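Local coordinates for protein TetR family transcriptional regulator (PDB 6SRN) that probably binds operator DNA as a TetR-family repressor of antibiotic genes and holds a furan-carboxylic acid bacterial hormone in the pocket of its ligand-binding domain, at residues 70-73 against 74-77; 99-102 against 103-106; 194-197 against 198-202. All blocks are in the same frame, centred on the assembly; numbering follows the deposited sequence.

Contact 1: residues 70-73 against 74-77; sequences FPSK and ESLA
S75 reaches back over the first turn of helix 73-86 and meets S72, P71 and F70 with one short side chain. Its CB lies 3.6 Å from S72 OG. Its OG is tucked back over its own backbone (chi1 69°), the rotamer that turns the hydroxyl toward the loop, and there it donates to S72 O at 2.9 Å. S75 OG also rests 3.4 Å from P71 CD, with F70 CB a little farther off.

S72 answers as the N-cap. Its OG accepts from S75 N at 3.1 Å with a nearly straight N-H bond (166°), so the two serines hold each other reciprocally, each hydroxyl bonded to the other residue's backbone. S72 O takes a second donor, L76 N, at 3.1 Å, and the next helical bond follows from A77 N to K73 O. E74, bent at its second torsion, folds its carboxylate back so that OE1 lies 3.3 Å from S72 CB, a van der Waals approach.

The apolar part of the contact is between L76 and F70. L76 lays CD1 over one face of the F70 ring, offset toward the rim near CG and CD2, in a CH-pi contact 3.7 Å from the centroid, and the two side chains cross at about a right angle. Helix 31-49 lies against F70 through R31 and I34, while the extended K73 carries its NZ to A50 O and forms a cation-pi pair with Y47.

Chemically, the loop leaving the predicted helix-turn-helix is clamped twice: the serine pair satisfies S75 N and supplies one of the two donors to S72 O, and the leucine-phenylalanine contact ties that turn to the start of the loop.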
loop_
_atom_site.group_PDB
_atom_site.type_symbol
_atom_site.label_atom_id
_atom_site.label_comp_id
_atom_site.label_asym_id
_atom_site.label_seq_id
_atom_site.Cartn_x
_atom_site.Cartn_y
_atom_site.Cartn_z
ATOM N N PHE A 70 -26.627 -13.976 -0.288
ATOM C CA PHE A 70 -25.252 -14.137 -0.801
ATOM C C PHE A 70 -24.954 -15.611 -0.914
ATOM O O PHE A 70 -24.672 -16.274 0.083
ATOM C CB PHE A 70 -24.217 -13.494 0.170
ATOM C CG PHE A 70 -24.524 -12.084 0.534
ATOM C CD1 PHE A 70 -24.176 -11.059 -0.327
ATOM C CD2 PHE A 70 -25.156 -11.794 1.734
ATOM C CE1 PHE A 70 -24.451 -9.750 0.002
ATOM C CE2 PHE A 70 -25.457 -10.476 2.052
ATOM C CZ PHE A 70 -25.117 -9.467 1.173
ATOM N N PRO A 71 -25.001 -16.150 -2.142
ATOM C CA PRO A 71 -24.949 -17.613 -2.279
ATOM C C PRO A 71 -23.641 -18.304 -1.908
ATOM O O PRO A 71 -23.615 -19.523 -1.815
ATOM C CB PRO A 71 -25.284 -17.850 -3.768
ATOM C CG PRO A 71 -25.149 -16.554 -4.436
ATOM C CD PRO A 71 -25.330 -15.467 -3.414
ATOM N N SER A 72 -22.564 -17.573 -1.709
ATOM C CA SER A 72 -21.318 -18.142 -1.280
ATOM C C SER A 72 -20.524 -17.120 -0.510
ATOM O O SER A 72 -20.769 -15.920 -0.575
ATOM C CB SER A 72 -20.508 -18.558 -2.498
ATOM O OG SER A 72 -20.252 -17.367 -3.277
ATOM N N LYS A 73 -19.507 -17.607 0.174
ATOM C CA LYS A 73 -18.557 -16.726 0.833
ATOM C C LYS A 73 -17.888 -15.767 -0.148
ATOM O O LYS A 73 -17.665 -14.604 0.149
ATOM C CB LYS A 73 -17.543 -17.581 1.549
ATOM C CG LYS A 73 -16.605 -16.853 2.427
ATOM C CD LYS A 73 -15.661 -17.919 2.967
ATOM C CE LYS A 73 -14.473 -17.329 3.579
ATOM N NZ LYS A 73 -13.630 -18.409 4.155
ATOM N N GLU A 74 -17.645 -16.241 -1.371
ATOM C CA GLU A 74 -17.065 -15.408 -2.394
ATOM C C GLU A 74 -17.934 -14.210 -2.749
ATOM O O GLU A 74 -17.472 -13.081 -2.807
ATOM C CB GLU A 74 -16.838 -16.241 -3.664
ATOM C CG GLU A 74 -15.776 -17.310 -3.560
ATOM C CD GLU A 74 -16.194 -18.713 -3.014
ATOM O OE1 GLU A 74 -17.191 -18.868 -2.287
ATOM O OE2 GLU A 74 -15.454 -19.688 -3.283
ATOM N N SER A 75 -19.228 -14.467 -2.983
ATOM C CA SER A 75 -20.169 -13.406 -3.343
ATOM C C SER A 75 -20.344 -12.452 -2.164
ATOM O O SER A 75 -20.566 -11.273 -2.345
ATOM C CB SER A 75 -21.496 -14.025 -3.818
ATOM O OG SER A 75 -22.152 -14.631 -2.756
ATOM N N LEU A 76 -20.217 -12.932 -0.944
ATOM C CA LEU A 76 -20.293 -12.061 0.224
ATOM C C LEU A 76 -19.090 -11.117 0.282
ATOM O O LEU A 76 -19.247 -9.917 0.444
ATOM C CB LEU A 76 -20.406 -12.961 1.477
ATOM C CG LEU A 76 -20.565 -12.280 2.827
ATOM C CD1 LEU A 76 -21.801 -11.402 2.946
ATOM C CD2 LEU A 76 -20.566 -13.348 3.926
ATOM N N ALA A 77 -17.903 -11.674 0.037
ATOM C CA ALA A 77 -16.705 -10.867 -0.048
ATOM C C ALA A 77 -16.783 -9.806 -1.176
ATOM O O ALA A 77 -16.416 -8.657 -0.999
ATOM C CB ALA A 77 -15.468 -11.744 -0.162
#

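Contact 2: residues 99-102 against 103-106; sequences GFTP and LETV
T101 and E104 grip each other in a capping box at the start of helix 102-119. Of its hydrogen bonds, the backbone-to-side-chain pair defines the motif. T101 N donates to E104 OE1 at 3.1 Å, meeting the carboxylate oxygen on its anti side and 15° out of the carboxylate plane; in return E104 N donates to T101 OG1 at 3.3 Å. The glutamate gets there because CG lies beside its own backbone N (chi1 -78°) and the chain then runs straight out, which carries the carboxylate back past the N-cap. T101 OG1 adds a weak bond to E104 OE1, but its stronger partner is the side-chain amide of Q163, whose other end takes L103 N.

A second set of bonds converges on T101 O. T105 N approaches it at 2.9 Å, nearly along the C=O axis, and T105 OG1 at the same length from above the carbonyl plane, so one residue holds this oxygen twice. V106 N to P102 O continues the helix.

Water 1 is the solvent link: it donates to E104 OE1 at a short 2.5 Å and, weakly, to the carbonyl of G99, the first residue beyond helix 88-96 to leave helical backbone angles, in a Schellman motif.

Among the van der Waals contacts, F100 sets CD1 3.6 Å from E104 OE1, which lies at the edge of the ring and near its plane, with ring and carboxylate 65° apart. The F100 side chain also touches I95, as does that of T105, while L103 and V106 turn to F209 on helix 197-212.

With the T101 N-H donating to OE1, the carboxylate is probably held as an anion, and its negative charge beside the helix N-terminus would be expected to suit the helix dipole.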
loop_
_atom_site.group_PDB
_atom_site.type_symbol
_atom_site.label_atom_id
_atom_site.label_comp_id
_atom_site.label_asym_id
_atom_site.label_seq_id
_atom_site.Cartn_x
_atom_site.Cartn_y
_atom_site.Cartn_z
ATOM N N GLY A 99 -21.053 23.722 -2.204
ATOM C CA GLY A 99 -20.309 24.777 -2.815
ATOM C C GLY A 99 -18.843 24.764 -2.519
ATOM O O GLY A 99 -18.169 25.774 -2.713
ATOM N N PHE A 100 -18.321 23.618 -2.083
ATOM C CA PHE A 100 -16.865 23.519 -1.953
ATOM C C PHE A 100 -16.205 23.576 -3.354
ATOM O O PHE A 100 -16.781 23.088 -4.312
ATOM C CB PHE A 100 -16.447 22.292 -1.136
ATOM C CG PHE A 100 -16.820 22.417 0.312
ATOM C CD1 PHE A 100 -16.021 23.114 1.191
ATOM C CD2 PHE A 100 -18.006 21.873 0.779
ATOM C CE1 PHE A 100 -16.388 23.225 2.514
ATOM C CE2 PHE A 100 -18.374 21.984 2.106
ATOM C CZ PHE A 100 -17.553 22.657 2.972
ATOM N N THR A 101 -15.049 24.208 -3.442
ATOM C CA THR A 101 -14.289 24.283 -4.701
ATOM C C THR A 101 -13.822 22.900 -5.146
ATOM O O THR A 101 -13.854 21.966 -4.367
ATOM C CB THR A 101 -13.028 25.171 -4.571
ATOM O OG1 THR A 101 -12.062 24.579 -3.678
ATOM C CG2 THR A 101 -13.387 26.607 -4.137
ATOM N N PRO A 102 -13.449 22.773 -6.416
ATOM C CA PRO A 102 -13.013 21.457 -6.895
ATOM C C PRO A 102 -11.917 20.819 -6.037
ATOM O O PRO A 102 -12.010 19.643 -5.641
ATOM C CB PRO A 102 -12.528 21.777 -8.314
ATOM C CG PRO A 102 -13.518 22.850 -8.759
ATOM C CD PRO A 102 -13.585 23.720 -7.543
ATOM N N LEU A 103 -10.878 21.562 -5.689
ATOM C CA LEU A 103 -9.785 20.975 -4.936
ATOM C C LEU A 103 -10.198 20.698 -3.473
ATOM O O LEU A 103 -9.789 19.695 -2.908
ATOM C CB LEU A 103 -8.586 21.909 -4.920
ATOM C CG LEU A 103 -7.313 21.540 -5.640
ATOM C CD1 LEU A 103 -6.193 22.381 -5.020
ATOM C CD2 LEU A 103 -7.043 20.069 -5.653
ATOM N N GLU A 104 -11.014 21.573 -2.872
ATOM C CA GLU A 104 -11.552 21.333 -1.509
ATOM C C GLU A 104 -12.455 20.103 -1.480
ATOM O O GLU A 104 -12.508 19.420 -0.474
ATOM C CB GLU A 104 -12.402 22.518 -1.082
ATOM C CG GLU A 104 -11.558 23.685 -0.647
ATOM C CD GLU A 104 -12.442 24.849 -0.276
ATOM O OE1 GLU A 104 -13.579 24.922 -0.830
ATOM O OE2 GLU A 104 -12.061 25.620 0.611
ATOM N N THR A 105 -13.116 19.804 -2.585
ATOM C CA THR A 105 -13.973 18.614 -2.684
ATOM C C THR A 105 -13.079 17.382 -2.598
ATOM O O THR A 105 -13.403 16.425 -1.851
ATOM C CB THR A 105 -14.786 18.633 -3.984
ATOM O OG1 THR A 105 -15.698 19.758 -3.954
ATOM C CG2 THR A 105 -15.550 17.349 -4.230
ATOM N N VAL A 106 -11.997 17.370 -3.360
ATOM C CA VAL A 106 -11.022 16.250 -3.301
ATOM C C VAL A 106 -10.468 16.113 -1.876
ATOM O O VAL A 106 -10.422 15.008 -1.305
ATOM C CB VAL A 106 -9.873 16.466 -4.273
ATOM C CG1 VAL A 106 -8.844 15.354 -4.183
ATOM C CG2 VAL A 106 -10.366 16.556 -5.716
HETATM O O HOH W 1 -15.428 26.558 -0.912
#

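Contact 3: residues 194-197 against 198-202; sequences RADI and MERWQ
R200 N to D196 O and W201 N to I197 O are the first bonds of the helical pattern in helix 197-212, which follows directly on a type I turn from R194 to I197, closed by I197 N to R194 O. D196 stands at the N-cap position, yet its side chain makes no capping bond. Its first torsion (chi1 67°) instead swings the carboxylate toward R200, one turn on. There D196 OD2 accepts from R200 NH1 at 3.0 Å in a salt bridge with a nearly straight N-H. The oxygen lies in the guanidinium plane, at its edge, but the arginine nitrogen meets it on the anti side and 25° out of the carboxylate plane, the two flat groups being turned 56° apart.

R200 reaches this place by bending at its second and third torsions, which folds the chain back over D196: R200 CG passes 3.2 Å from D196 OD2. Both partners have further bonds: D196 OD1 to S188 OG, and R200 NE in a salt bridge to E203.

Elsewhere in the turn a water joins three atoms. Water 2 donates to A195 O at 2.9 Å and to E199 OE1 at 2.6 Å, and accepts from M198 N at 3.0 Å, so this first-turn N-H is satisfied through solvent. I197 and M198 touch loosely, I197 CG2 to M198 SD at 4.1 Å.

Around the turn, I197 packs on M184, Q185 and S188 of helix 170-192, and M198 lies on H111 and R118 of helix 102-119. W201 sets its ring edge-to-face with F181 of helix 170-192 and also touches L110 of helix 102-119, while R200 lies close to the like-charged R175 of the second subunit.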
loop_
_atom_site.group_PDB
_atom_site.type_symbol
_atom_site.label_atom_id
_atom_site.label_comp_id
_atom_site.label_asym_id
_atom_site.label_seq_id
_atom_site.Cartn_x
_atom_site.Cartn_y
_atom_site.Cartn_z
ATOM N N ARG A 194 -4.565 1.627 12.329
ATOM C CA ARG A 194 -5.131 2.888 11.898
ATOM C C ARG A 194 -5.397 3.906 13.004
ATOM O O ARG A 194 -6.001 4.946 12.768
ATOM C CB ARG A 194 -6.384 2.677 11.027
ATOM C CG ARG A 194 -6.153 1.942 9.718
ATOM C CD ARG A 194 -7.325 2.045 8.791
ATOM N NE ARG A 194 -7.079 1.288 7.551
ATOM C CZ ARG A 194 -7.440 0.011 7.365
ATOM N NH1 ARG A 194 -8.032 -0.672 8.309
ATOM N NH2 ARG A 194 -7.174 -0.599 6.214
ATOM N N ALA A 195 -4.823 3.697 14.176
ATOM C CA ALA A 195 -5.098 4.586 15.313
ATOM C C ALA A 195 -4.592 6.030 15.031
ATOM O O ALA A 195 -5.184 7.002 15.470
ATOM C CB ALA A 195 -4.442 4.050 16.559
ATOM N N ASP A 196 -3.490 6.127 14.301
ATOM C CA ASP A 196 -2.814 7.384 14.014
ATOM C C ASP A 196 -3.115 7.874 12.587
ATOM O O ASP A 196 -2.462 8.785 12.088
ATOM C CB ASP A 196 -1.281 7.256 14.146
ATOM C CG ASP A 196 -0.638 6.343 13.087
ATOM O OD1 ASP A 196 -1.343 5.433 12.578
ATOM O OD2 ASP A 196 0.605 6.454 12.852
ATOM N N ILE A 197 -4.137 7.338 11.935
ATOM C CA ILE A 197 -4.370 7.621 10.523
ATOM C C ILE A 197 -4.573 9.101 10.245
ATOM O O ILE A 197 -4.094 9.620 9.217
ATOM C CB ILE A 197 -5.532 6.764 9.951
ATOM C CG1 ILE A 197 -5.578 6.901 8.449
ATOM C CG2 ILE A 197 -6.860 7.092 10.581
ATOM C CD1 ILE A 197 -6.526 5.951 7.780
ATOM N N MET A 198 -5.269 9.804 11.122
ATOM C CA MET A 198 -5.560 11.209 10.807
ATOM C C MET A 198 -4.294 12.084 10.786
ATOM O O MET A 198 -4.163 12.963 9.905
ATOM C CB MET A 198 -6.636 11.788 11.750
ATOM C CG MET A 198 -7.951 11.008 11.737
ATOM S SD MET A 198 -8.703 10.679 10.139
ATOM C CE MET A 198 -9.172 12.287 9.567
ATOM N N GLU A 199 -3.369 11.823 11.730
ATOM C CA GLU A 199 -2.104 12.537 11.759
ATOM C C GLU A 199 -1.243 12.184 10.571
ATOM O O GLU A 199 -0.489 13.036 10.100
ATOM C CB GLU A 199 -1.340 12.156 13.041
ATOM C CG GLU A 199 -2.007 12.463 14.351
ATOM C CD GLU A 199 -2.642 11.211 14.942
ATOM O OE1 GLU A 199 -3.660 10.876 14.379
ATOM O OE2 GLU A 199 -2.134 10.553 15.932
ATOM N N ARG A 200 -1.226 10.904 10.209
ATOM C CA ARG A 200 -0.394 10.460 9.083
ATOM C C ARG A 200 -0.927 11.086 7.803
ATOM O O ARG A 200 -0.157 11.488 6.923
ATOM C CB ARG A 200 -0.378 8.929 9.019
ATOM C CG ARG A 200 0.173 8.216 10.249
ATOM C CD ARG A 200 1.674 8.385 10.453
ATOM N NE ARG A 200 2.045 9.700 10.940
ATOM C CZ ARG A 200 1.904 10.101 12.200
ATOM N NH1 ARG A 200 1.434 9.282 13.160
ATOM N NH2 ARG A 200 2.251 11.332 12.507
ATOM N N TRP A 201 -2.246 11.120 7.638
ATOM C CA TRP A 201 -2.842 11.778 6.461
ATOM C C TRP A 201 -2.571 13.280 6.450
ATOM O O TRP A 201 -2.187 13.788 5.445
ATOM C CB TRP A 201 -4.329 11.453 6.340
ATOM C CG TRP A 201 -4.954 12.097 5.138
ATOM C CD1 TRP A 201 -6.060 12.897 5.154
ATOM C CD2 TRP A 201 -4.471 12.077 3.773
ATOM N NE1 TRP A 201 -6.318 13.330 3.885
ATOM C CE2 TRP A 201 -5.366 12.866 3.019
ATOM C CE3 TRP A 201 -3.398 11.462 3.126
ATOM C CZ2 TRP A 201 -5.209 13.073 1.642
ATOM C CZ3 TRP A 201 -3.212 11.686 1.763
ATOM C CH2 TRP A 201 -4.142 12.470 1.036
ATOM N N GLN A 202 -2.700 13.934 7.593
ATOM C CA GLN A 202 -2.435 15.373 7.635
ATOM C C GLN A 202 -1.068 15.719 7.130
ATOM O O GLN A 202 -0.910 16.626 6.325
ATOM C CB GLN A 202 -2.622 15.913 9.036
ATOM C CG GLN A 202 -2.334 17.416 9.192
ATOM C CD GLN A 202 -2.939 18.260 8.059
ATOM O OE1 GLN A 202 -4.134 18.172 7.779
ATOM N NE2 GLN A 202 -2.106 19.117 7.418
HETATM O O HOH W 2 -5.787 9.414 14.051
#

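In the fold
All three contacts are starts of helices, and each gets its first turn in order by a different route: a serine pair in contact 1, a capping box in contact 2, a salt bridge and a water in contact 3. Contact 1 lies in the TetR DNA-binding region, at the end of the predicted helix-turn-helix; its centre is about 37 Å from that of contact 2 and about 32 Å from that of contact 3, across the chain's centre. Contacts 2 and 3 share the C-terminal region, with nearest atoms about 6 Å apart. The bound furan ligand is about 8 Å from the W201 side chain, about 9 Å from that of V106 and about 13 Å from that of A77; F181, which W201 meets, lines its pocket.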